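Local coordinates for protein 2,3-dimethylmalate lyase (Aspergillus niger, PDB 3FA4) that belongs to the phosphoenolpyruvate phosphomutase family of TIM-barrel proteins and holds a magnesium ion, at residues T139-R142 with A143-A147; D162-T166 with H167-E171; T7-R10 with R11-N15; R199-I202 with Q203-G207. One frame throughout, in Å; residues are numbered along the deposited sequence.

All four are local contacts in helices around and at the ends of the parallel strands of a TIM barrel. Along the chain they come in the order 3, 1, 2, 4. Interaction 3 lies on helix 5-13 and the residues that follow it, interaction 1 lies inside helix 134-151, interaction 2 joins helices 164-167 and 169-181, and interaction 4 closes helix 195-204. Interactions 2 and 4, their centres about 16 Å apart, touch through a probable hydrogen bond of 2.5 Å between Tyr169 OH and Asp204 OD2, which ties helix 169-181 to helix 195-204. The other pairs have centres about 20 to 29 Å apart and do not meet. Interaction 1 faces a second subunit.

Interaction 1 (T139-R142 with A143-A147); sequences TRIR and AAVQA
Gln146 lies beside Arg142, one helical turn earlier, and its side chain can be followed atom by atom. Its CB stands 3.4 Å from Arg142 O. With CG anti to its own carbonyl carbon (chi1 -64°), the chain runs back along the helix, and CG comes within 3.2 Å of the same Arg142 O. Its CD then passes Arg142 CG at 3.7 Å. At the tip, OE1 stays near Arg142 O, a contact of 3.8 Å and not a bond. NE2 lies alongside Arg142 CG, 3.3 Å away, while its hydrogen bond goes to Gln289 O of the second subunit. The two side chains point the same way, yet the amide and guanidinium planes are turned 76° apart. Below them, Gln146 N donates to Arg142 O at 2.8 Å. A second pair follows the same spacing on another side of the helix: Ile141 CG2 meets Val145 CG2 at 4.2 Å, and Val145 N bonds to Ile141 O. Ala143 and Ala144 pack against helix 94-107. The chemistry implies a division of labour: main-chain bonds form the turn, the methylenes of Gln146 and Arg142 pack beside it, and the amide nitrogen of Gln146 is spent on joining two subunits.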
loop_
_atom_site.group_PDB
_atom_site.type_symbol
_atom_site.label_atom_id
_atom_site.label_comp_id
_atom_site.label_asym_id
_atom_site.label_seq_id
_atom_site.Cartn_x
_atom_site.Cartn_y
_atom_site.Cartn_z
ATOM N N THR B 139 -18.752 -20.840 8.943
ATOM C CA THR B 139 -17.724 -20.231 9.777
ATOM C C THR B 139 -17.261 -18.838 9.293
ATOM O O THR B 139 -16.920 -18.002 10.104
ATOM C CB THR B 139 -16.584 -21.207 9.905
ATOM O OG1 THR B 139 -16.863 -22.064 11.008
ATOM C CG2 THR B 139 -15.256 -20.546 10.061
ATOM N N ARG B 140 -17.255 -18.606 7.980
ATOM C CA ARG B 140 -16.839 -17.331 7.408
ATOM C C ARG B 140 -17.993 -16.386 7.551
ATOM O O ARG B 140 -17.808 -15.246 7.949
ATOM C CB ARG B 140 -16.489 -17.490 5.952
ATOM C CG ARG B 140 -15.437 -18.576 5.680
ATOM C CD ARG B 140 -15.266 -18.731 4.170
ATOM N NE ARG B 140 -14.091 -19.530 3.820
ATOM C CZ ARG B 140 -13.916 -20.079 2.633
ATOM N NH1 ARG B 140 -14.838 -19.864 1.665
ATOM N NH2 ARG B 140 -12.800 -20.774 2.393
ATOM N N ILE B 141 -19.197 -16.879 7.267
ATOM C CA ILE B 141 -20.453 -16.109 7.523
ATOM C C ILE B 141 -20.588 -15.577 8.940
ATOM O O ILE B 141 -20.753 -14.398 9.100
ATOM C CB ILE B 141 -21.734 -16.830 7.042
ATOM C CG1 ILE B 141 -21.571 -17.270 5.575
ATOM C CG2 ILE B 141 -22.955 -15.924 7.192
ATOM C CD1 ILE B 141 -21.195 -16.148 4.583
ATOM N N ARG B 142 -20.468 -16.442 9.923
ATOM C CA ARG B 142 -20.585 -16.117 11.336
ATOM C C ARG B 142 -19.572 -15.087 11.780
ATOM O O ARG B 142 -19.913 -14.152 12.380
ATOM C CB ARG B 142 -20.544 -17.385 12.201
ATOM C CG ARG B 142 -21.186 -17.274 13.587
ATOM C CD ARG B 142 -21.679 -18.591 14.212
ATOM N NE ARG B 142 -21.809 -19.649 13.249
ATOM C CZ ARG B 142 -21.174 -20.811 13.287
ATOM N NH1 ARG B 142 -20.369 -21.145 14.263
ATOM N NH2 ARG B 142 -21.352 -21.662 12.324
ATOM N N ALA B 143 -18.333 -15.262 11.394
ATOM C CA ALA B 143 -17.211 -14.362 11.710
ATOM C C ALA B 143 -17.375 -12.928 11.165
ATOM O O ALA B 143 -16.935 -11.970 11.780
ATOM C CB ALA B 143 -15.893 -14.978 11.207
ATOM N N ALA B 144 -18.005 -12.812 10.006
ATOM C CA ALA B 144 -18.395 -11.538 9.358
ATOM C C ALA B 144 -19.538 -10.844 10.110
ATOM O O ALA B 144 -19.477 -9.679 10.477
ATOM C CB ALA B 144 -18.807 -11.811 7.863
ATOM N N VAL B 145 -20.610 -11.565 10.308
ATOM C CA VAL B 145 -21.751 -11.081 11.118
ATOM C C VAL B 145 -21.289 -10.694 12.518
ATOM O O VAL B 145 -21.645 -9.646 13.022
ATOM C CB VAL B 145 -22.887 -12.146 11.110
ATOM C CG1 VAL B 145 -24.105 -11.726 11.925
ATOM C CG2 VAL B 145 -23.235 -12.512 9.643
ATOM N N GLN B 146 -20.459 -11.495 13.154
ATOM C CA GLN B 146 -20.037 -11.131 14.487
ATOM C C GLN B 146 -19.045 -9.968 14.503
ATOM O O GLN B 146 -19.038 -9.148 15.441
ATOM C CB GLN B 146 -19.457 -12.331 15.209
ATOM C CG GLN B 146 -20.485 -13.467 15.458
ATOM C CD GLN B 146 -19.787 -14.729 15.949
ATOM O OE1 GLN B 146 -18.561 -14.819 15.881
ATOM N NE2 GLN B 146 -20.546 -15.691 16.415
ATOM N N ALA B 147 -18.229 -9.875 13.466
ATOM C CA ALA B 147 -17.256 -8.794 13.339
ATOM C C ALA B 147 -17.917 -7.455 13.216
ATOM O O ALA B 147 -17.504 -6.564 13.894
ATOM C CB ALA B 147 -16.310 -9.031 12.133
#

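Interaction 2 (D162-T166 with H167-E171); sequences DSLQT and HGYEE
Thr166 lays its methyl over one face of the His167 imidazole, the next residue along the chain. CG2 sits 3.9 Å from the ring centroid and 22° off the ring normal, displaced toward the rim so that CE1 is its nearest ring atom. This is a CH-pi contact between two side chains that lie side by side and point the same way. The ring also meets Ser163, whose CB is 3.7 Å from His167 CD2. Ser163 OG looks elsewhere, toward Thr161 and Ser172, with which it is hydrogen-bonded.

The backbone holds this short helix closed. His167 N donates to Ser163 O at 2.7 Å. Gly168 N follows with two weak bonds, one to Leu164 O and a longer one to Ser163 O. At Gly168 the chain leaves helical geometry with a positive phi of 83°, and the same residue is the N-cap of helix 169-181. Across this break Leu164 reaches Tyr169: CG anti to the backbone N (chi1 -171°) carries CD1 to 3.7 Å from Tyr169 N, near the edge of the phenol ring and 4.1 Å from Tyr169 CB. The phenol then packs on Met197 and Val201 of helix 195-204, and its OH is hydrogen-bonded to Asp204.

Chemically, between the two segments one good main-chain bond ends the first helix, while a methyl on imidazole and a leucine beside tyrosine fill the corner. The hydroxyl of Ser163 is tied to residues before and after the turn, linking the end of strand 156-161 to the start of helix 169-181.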
loop_
_atom_site.group_PDB
_atom_site.type_symbol
_atom_site.label_atom_id
_atom_site.label_comp_id
_atom_site.label_asym_id
_atom_site.label_seq_id
_atom_site.Cartn_x
_atom_site.Cartn_y
_atom_site.Cartn_z
ATOM N N ASP B 162 -21.054 -20.933 -4.725
ATOM C CA ASP B 162 -20.571 -21.334 -6.029
ATOM C C ASP B 162 -20.810 -22.803 -6.251
ATOM O O ASP B 162 -20.179 -23.386 -7.141
ATOM C CB ASP B 162 -19.097 -20.974 -6.192
ATOM C CG ASP B 162 -18.893 -19.482 -6.294
ATOM O OD1 ASP B 162 -19.015 -18.903 -7.389
ATOM O OD2 ASP B 162 -18.667 -18.870 -5.268
ATOM N N SER B 163 -21.718 -23.394 -5.459
ATOM C CA SER B 163 -21.930 -24.878 -5.481
ATOM C C SER B 163 -22.850 -25.430 -6.543
ATOM O O SER B 163 -22.886 -26.626 -6.693
ATOM C CB SER B 163 -22.392 -25.399 -4.136
ATOM O OG SER B 163 -23.648 -24.864 -3.829
ATOM N N LEU B 164 -23.564 -24.585 -7.294
ATOM C CA LEU B 164 -24.559 -25.093 -8.282
ATOM C C LEU B 164 -24.049 -26.154 -9.278
ATOM O O LEU B 164 -24.484 -27.293 -9.293
ATOM C CB LEU B 164 -25.237 -23.924 -9.030
ATOM C CG LEU B 164 -26.431 -24.166 -9.938
ATOM C CD1 LEU B 164 -27.595 -24.795 -9.197
ATOM C CD2 LEU B 164 -26.892 -22.859 -10.548
ATOM N N GLN B 165 -23.183 -25.760 -10.184
ATOM C CA GLN B 165 -22.595 -26.731 -11.138
ATOM C C GLN B 165 -21.976 -27.977 -10.477
ATOM O O GLN B 165 -22.114 -29.086 -11.012
ATOM C CB GLN B 165 -21.526 -26.030 -11.978
ATOM C CG GLN B 165 -20.484 -25.279 -11.120
ATOM C CD GLN B 165 -19.169 -25.316 -11.835
ATOM O OE1 GLN B 165 -19.147 -25.112 -13.072
ATOM N NE2 GLN B 165 -18.074 -25.664 -11.124
ATOM N N THR B 166 -21.357 -27.782 -9.304
ATOM C CA THR B 166 -20.579 -28.769 -8.563
ATOM C C THR B 166 -21.567 -29.778 -7.942
ATOM O O THR B 166 -21.540 -30.984 -8.281
ATOM C CB THR B 166 -19.737 -28.048 -7.379
ATOM O OG1 THR B 166 -19.439 -26.638 -7.685
ATOM C CG2 THR B 166 -18.476 -28.764 -7.104
ATOM N N HIS B 167 -22.435 -29.291 -7.041
ATOM C CA HIS B 167 -23.274 -30.146 -6.192
ATOM C C HIS B 167 -24.803 -29.994 -6.472
ATOM O O HIS B 167 -25.624 -30.700 -5.862
ATOM C CB HIS B 167 -23.044 -29.975 -4.662
ATOM C CG HIS B 167 -21.626 -29.766 -4.218
ATOM N ND1 HIS B 167 -20.619 -30.675 -4.443
ATOM C CD2 HIS B 167 -21.064 -28.772 -3.484
ATOM C CE1 HIS B 167 -19.484 -30.233 -3.918
ATOM N NE2 HIS B 167 -19.732 -29.088 -3.314
ATOM N N GLY B 168 -25.172 -29.081 -7.364
ATOM C CA GLY B 168 -26.530 -28.980 -7.920
ATOM C C GLY B 168 -27.484 -28.219 -7.044
ATOM O O GLY B 168 -27.162 -27.893 -5.897
ATOM N N TYR B 169 -28.665 -27.937 -7.581
ATOM C CA TYR B 169 -29.593 -26.970 -6.975
ATOM C C TYR B 169 -29.905 -27.120 -5.482
ATOM O O TYR B 169 -29.769 -26.174 -4.754
ATOM C CB TYR B 169 -30.862 -26.860 -7.797
ATOM C CG TYR B 169 -31.817 -25.837 -7.272
ATOM C CD1 TYR B 169 -31.671 -24.469 -7.598
ATOM C CD2 TYR B 169 -32.870 -26.227 -6.442
ATOM C CE1 TYR B 169 -32.603 -23.518 -7.128
ATOM C CE2 TYR B 169 -33.794 -25.275 -5.948
ATOM C CZ TYR B 169 -33.648 -23.941 -6.269
ATOM O OH TYR B 169 -34.586 -23.073 -5.772
ATOM N N GLU B 170 -30.336 -28.286 -5.013
ATOM C CA GLU B 170 -30.760 -28.411 -3.611
ATOM C C GLU B 170 -29.644 -28.202 -2.601
ATOM O O GLU B 170 -29.901 -27.814 -1.474
ATOM C CB GLU B 170 -31.355 -29.787 -3.332
ATOM C CG GLU B 170 -32.777 -29.931 -3.739
ATOM C CD GLU B 170 -33.495 -30.969 -2.874
ATOM O OE1 GLU B 170 -32.840 -31.908 -2.259
ATOM O OE2 GLU B 170 -34.738 -30.822 -2.789
ATOM N N GLU B 171 -28.412 -28.507 -2.987
ATOM C CA GLU B 171 -27.283 -28.381 -2.083
ATOM C C GLU B 171 -27.024 -26.903 -1.982
ATOM O O GLU B 171 -26.704 -26.408 -0.877
ATOM C CB GLU B 171 -26.032 -29.142 -2.590
ATOM C CG GLU B 171 -24.698 -29.026 -1.726
ATOM C CD GLU B 171 -24.874 -29.173 -0.200
ATOM O OE1 GLU B 171 -25.985 -29.480 0.296
ATOM O OE2 GLU B 171 -23.884 -28.960 0.540
#

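Interaction 3 (T7-R10 with R11-N15); sequences TSLR and RALEN
Arg10, on helix 5-13, and Glu14, four residues on, lie near each other, but the charged ends do not meet. Arg10 has CG anti to the backbone N (chi1 -164°), and its chain bends at chi2 and again at chi3. Glu14 makes the other choice: CG is anti to the carbonyl carbon (chi1 -59°), the chain beyond it is extended, and it lies back over the preceding turn with CG 3.2 Å from Arg10 O. The two side chains cross obliquely. The closest approach between them is a mere brush of Arg10 CG with Glu14 OE2 at 4.1 Å, and guanidinium and carboxylate planes stand 87° apart. With 5.0 Å between Arg10 NE and Glu14 OE2, any attraction is probably weak. The guanidinium is engaged instead by a salt bridge to Asp185 and by hydrogen bonding to Asp154 O.

Leu13 likewise folds back, its CG 3.5 Å from Leu9 O, while the side chains of Leu9 and Leu13 come together loosely, CG to CD1, at 4.5 Å. Arg11, in contrast, stretches from CG to NE in an extended line; its CB rests 3.2 Å from Thr7 O, but the rest leads away from the turn. Underneath run regular bonds, among them Leu13 N to Leu9 O at 2.9 Å and Glu14 N to Arg10 O at 3.1 Å.

Leu9 and Leu13 pack on Ile20, which opens strand 20-25, and Leu13 also touches Val156, which opens strand 156-161. The helix, leucines inward, thus covers the N-terminal end of these barrel strands, an arrangement consistent with the TIM-barrel fold of the family.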
loop_
_atom_site.group_PDB
_atom_site.type_symbol
_atom_site.label_atom_id
_atom_site.label_comp_id
_atom_site.label_asym_id
_atom_site.label_seq_id
_atom_site.Cartn_x
_atom_site.Cartn_y
_atom_site.Cartn_z
ATOM N N THR B 7 -25.909 1.751 5.835
ATOM C CA THR B 7 -27.151 2.085 6.514
ATOM C C THR B 7 -28.287 2.433 5.555
ATOM O O THR B 7 -29.434 2.073 5.793
ATOM C CB THR B 7 -26.945 3.263 7.510
ATOM O OG1 THR B 7 -25.955 2.897 8.495
ATOM C CG2 THR B 7 -28.244 3.596 8.210
ATOM N N SER B 8 -28.011 3.137 4.474
ATOM C CA SER B 8 -29.133 3.445 3.590
ATOM C C SER B 8 -29.444 2.202 2.684
ATOM O O SER B 8 -30.584 1.895 2.431
ATOM C CB SER B 8 -28.886 4.771 2.868
ATOM O OG SER B 8 -27.784 4.689 2.006
ATOM N N LEU B 9 -28.429 1.454 2.261
ATOM C CA LEU B 9 -28.624 0.115 1.631
ATOM C C LEU B 9 -29.454 -0.810 2.503
ATOM O O LEU B 9 -30.447 -1.380 2.046
ATOM C CB LEU B 9 -27.301 -0.584 1.277
ATOM C CG LEU B 9 -27.448 -1.806 0.358
ATOM C CD1 LEU B 9 -28.204 -1.494 -0.950
ATOM C CD2 LEU B 9 -26.061 -2.515 0.040
ATOM N N ARG B 10 -29.064 -0.944 3.762
ATOM C CA ARG B 10 -29.758 -1.807 4.727
ATOM C C ARG B 10 -31.215 -1.427 4.797
ATOM O O ARG B 10 -32.082 -2.258 4.773
ATOM C CB ARG B 10 -29.102 -1.635 6.110
ATOM C CG ARG B 10 -29.457 -2.690 7.046
ATOM C CD ARG B 10 -28.360 -2.993 8.058
ATOM N NE ARG B 10 -28.313 -4.417 8.280
ATOM C CZ ARG B 10 -27.299 -5.179 7.936
ATOM N NH1 ARG B 10 -26.252 -4.712 7.359
ATOM N NH2 ARG B 10 -27.330 -6.428 8.171
ATOM N N ARG B 11 -31.469 -0.133 4.916
ATOM C CA ARG B 11 -32.776 0.434 5.064
ATOM C C ARG B 11 -33.603 0.196 3.790
ATOM O O ARG B 11 -34.781 -0.065 3.887
ATOM C CB ARG B 11 -32.651 1.932 5.397
ATOM C CG ARG B 11 -34.012 2.641 5.466
ATOM C CD ARG B 11 -33.966 4.063 6.065
ATOM N NE ARG B 11 -35.269 4.779 5.878
ATOM C CZ ARG B 11 -36.246 4.904 6.794
ATOM N NH1 ARG B 11 -36.101 4.364 8.018
ATOM N NH2 ARG B 11 -37.378 5.599 6.512
ATOM N N ALA B 12 -32.983 0.267 2.607
ATOM C CA ALA B 12 -33.684 0.036 1.330
ATOM C C ALA B 12 -34.046 -1.441 1.200
ATOM O O ALA B 12 -35.060 -1.766 0.620
ATOM C CB ALA B 12 -32.791 0.460 0.174
ATOM N N LEU B 13 -33.193 -2.331 1.739
ATOM C CA LEU B 13 -33.415 -3.801 1.710
ATOM C C LEU B 13 -34.523 -4.233 2.631
ATOM O O LEU B 13 -35.178 -5.241 2.375
ATOM C CB LEU B 13 -32.140 -4.615 2.081
ATOM C CG LEU B 13 -30.994 -4.660 1.033
ATOM C CD1 LEU B 13 -29.870 -5.403 1.500
ATOM C CD2 LEU B 13 -31.442 -5.273 -0.285
ATOM N N GLU B 14 -34.708 -3.526 3.743
ATOM C CA GLU B 14 -35.806 -3.818 4.684
ATOM C C GLU B 14 -37.098 -3.295 4.094
ATOM O O GLU B 14 -38.214 -3.510 4.647
ATOM C CB GLU B 14 -35.535 -3.187 6.049
ATOM C CG GLU B 14 -34.220 -3.653 6.754
ATOM C CD GLU B 14 -33.868 -2.737 7.966
ATOM O OE1 GLU B 14 -34.364 -1.572 7.997
ATOM O OE2 GLU B 14 -33.090 -3.144 8.888
ATOM N N ASN B 15 -36.976 -2.588 2.973
ATOM C CA ASN B 15 -38.194 -2.156 2.261
ATOM C C ASN B 15 -38.537 -2.951 0.983
ATOM O O ASN B 15 -37.790 -2.919 0.008
ATOM C CB ASN B 15 -38.167 -0.653 1.939
ATOM C CG ASN B 15 -39.250 -0.279 0.961
ATOM O OD1 ASN B 15 -39.887 -1.167 0.387
ATOM N ND2 ASN B 15 -39.445 0.996 0.736
#

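Interaction 4 (R199-I202 with Q203-G207); sequences RQVI and QDLAG
Gln200 and Asp204 meet one turn apart near the end of helix 195-204. Gln200 CG, anti to the backbone N (chi1 -163°), lies beside Asp204 OD2 at 3.4 Å; the bend at chi2 then turns the amide. On the buried side, Val201 CG2 touches Leu205 CD1 at 3.9 Å as the two side chains cross. Val201 CG2 takes the place anti to its backbone N (chi1 of CG1 70°), which aims it at the following turn.

These side chains are set by the main chain behind them. Asp204 N donates to Gln200 O at 2.7 Å, Leu205 N to Val201 O at 3.0 Å, and Gln203 N to Arg199 O at 3.2 Å. At Leu205 the chain leaves helical angles, and the next turn closes loosely: Ile202 O receives a CA-H...O contact from Ala206 CA at 3.3 Å.

Farther out, helix 169-181 supplies the partners of Asp204 and Leu205. Tyr169 OH bonds to Asp204 OD2, Arg177 NH2 to Asp204 O, and Leu176 packs on Leu205, while Met231 and Phe233 pack on Ile202. Asp204 thus secures the end of the helix, its main-chain carbonyl and side-chain oxygen both holding the neighbouring helix; the nearby arginine would probably also ease the negative end of the helix dipole.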
loop_
_atom_site.group_PDB
_atom_site.type_symbol
_atom_site.label_atom_id
_atom_site.label_comp_id
_atom_site.label_asym_id
_atom_site.label_seq_id
_atom_site.Cartn_x
_atom_site.Cartn_y
_atom_site.Cartn_z
ATOM N N ARG B 199 -36.951 -18.151 -10.660
ATOM C CA ARG B 199 -38.210 -18.110 -9.963
ATOM C C ARG B 199 -38.268 -19.087 -8.756
ATOM O O ARG B 199 -38.633 -18.677 -7.683
ATOM C CB ARG B 199 -39.358 -18.322 -10.935
ATOM C CG ARG B 199 -39.433 -17.259 -12.036
ATOM C CD ARG B 199 -40.754 -17.392 -12.898
ATOM N NE ARG B 199 -40.554 -16.558 -14.064
ATOM C CZ ARG B 199 -40.228 -17.002 -15.278
ATOM N NH1 ARG B 199 -40.172 -18.326 -15.542
ATOM N NH2 ARG B 199 -39.970 -16.113 -16.239
ATOM N N GLN B 200 -37.829 -20.349 -8.922
ATOM C CA GLN B 200 -37.748 -21.308 -7.813
ATOM C C GLN B 200 -36.932 -20.785 -6.614
ATOM O O GLN B 200 -37.382 -20.938 -5.444
ATOM C CB GLN B 200 -37.216 -22.680 -8.276
ATOM C CG GLN B 200 -37.491 -23.817 -7.292
ATOM C CD GLN B 200 -38.982 -24.027 -7.117
ATOM O OE1 GLN B 200 -39.541 -23.999 -6.010
ATOM N NE2 GLN B 200 -39.655 -24.180 -8.244
ATOM N N VAL B 201 -35.770 -20.180 -6.849
ATOM C CA VAL B 201 -34.882 -19.844 -5.721
ATOM C C VAL B 201 -35.435 -18.677 -4.933
ATOM O O VAL B 201 -35.251 -18.629 -3.721
ATOM C CB VAL B 201 -33.369 -19.669 -6.094
ATOM C CG1 VAL B 201 -33.162 -18.437 -6.902
ATOM C CG2 VAL B 201 -32.451 -19.674 -4.840
ATOM N N ILE B 202 -36.145 -17.762 -5.622
ATOM C CA ILE B 202 -36.900 -16.703 -4.967
ATOM C C ILE B 202 -37.956 -17.323 -4.038
ATOM O O ILE B 202 -38.086 -16.917 -2.877
ATOM C CB ILE B 202 -37.504 -15.695 -5.994
ATOM C CG1 ILE B 202 -36.383 -14.828 -6.535
ATOM C CG2 ILE B 202 -38.598 -14.779 -5.362
ATOM C CD1 ILE B 202 -36.625 -14.372 -7.922
ATOM N N GLN B 203 -38.687 -18.314 -4.527
ATOM C CA GLN B 203 -39.709 -19.003 -3.714
ATOM C C GLN B 203 -39.137 -19.872 -2.591
ATOM O O GLN B 203 -39.675 -19.878 -1.517
ATOM C CB GLN B 203 -40.652 -19.802 -4.620
ATOM C CG GLN B 203 -41.431 -20.894 -3.884
ATOM C CD GLN B 203 -42.279 -21.771 -4.813
ATOM O OE1 GLN B 203 -42.974 -21.243 -5.719
ATOM N NE2 GLN B 203 -42.273 -23.115 -4.571
ATOM N N ASP B 204 -38.017 -20.558 -2.838
ATOM C CA ASP B 204 -37.308 -21.372 -1.876
ATOM C C ASP B 204 -36.680 -20.651 -0.699
ATOM O O ASP B 204 -36.639 -21.193 0.426
ATOM C CB ASP B 204 -36.255 -22.218 -2.590
ATOM C CG ASP B 204 -36.869 -23.406 -3.312
ATOM O OD1 ASP B 204 -38.060 -23.688 -3.084
ATOM O OD2 ASP B 204 -36.208 -24.053 -4.113
ATOM N N LEU B 205 -36.196 -19.437 -0.949
ATOM C CA LEU B 205 -35.650 -18.598 0.092
ATOM C C LEU B 205 -36.548 -17.393 0.250
ATOM O O LEU B 205 -36.086 -16.280 0.369
ATOM C CB LEU B 205 -34.228 -18.168 -0.274
ATOM C CG LEU B 205 -33.268 -19.365 -0.299
ATOM C CD1 LEU B 205 -31.984 -19.023 -1.064
ATOM C CD2 LEU B 205 -32.976 -19.763 1.102
ATOM N N ALA B 206 -37.854 -17.635 0.228
ATOM C CA ALA B 206 -38.879 -16.574 0.290
ATOM C C ALA B 206 -38.654 -15.673 1.465
ATOM O O ALA B 206 -38.421 -16.119 2.637
ATOM C CB ALA B 206 -40.313 -17.197 0.394
ATOM N N GLY B 207 -38.771 -14.392 1.187
ATOM C CA GLY B 207 -38.698 -13.416 2.279
ATOM C C GLY B 207 -37.284 -12.969 2.598
ATOM O O GLY B 207 -37.113 -12.020 3.320
#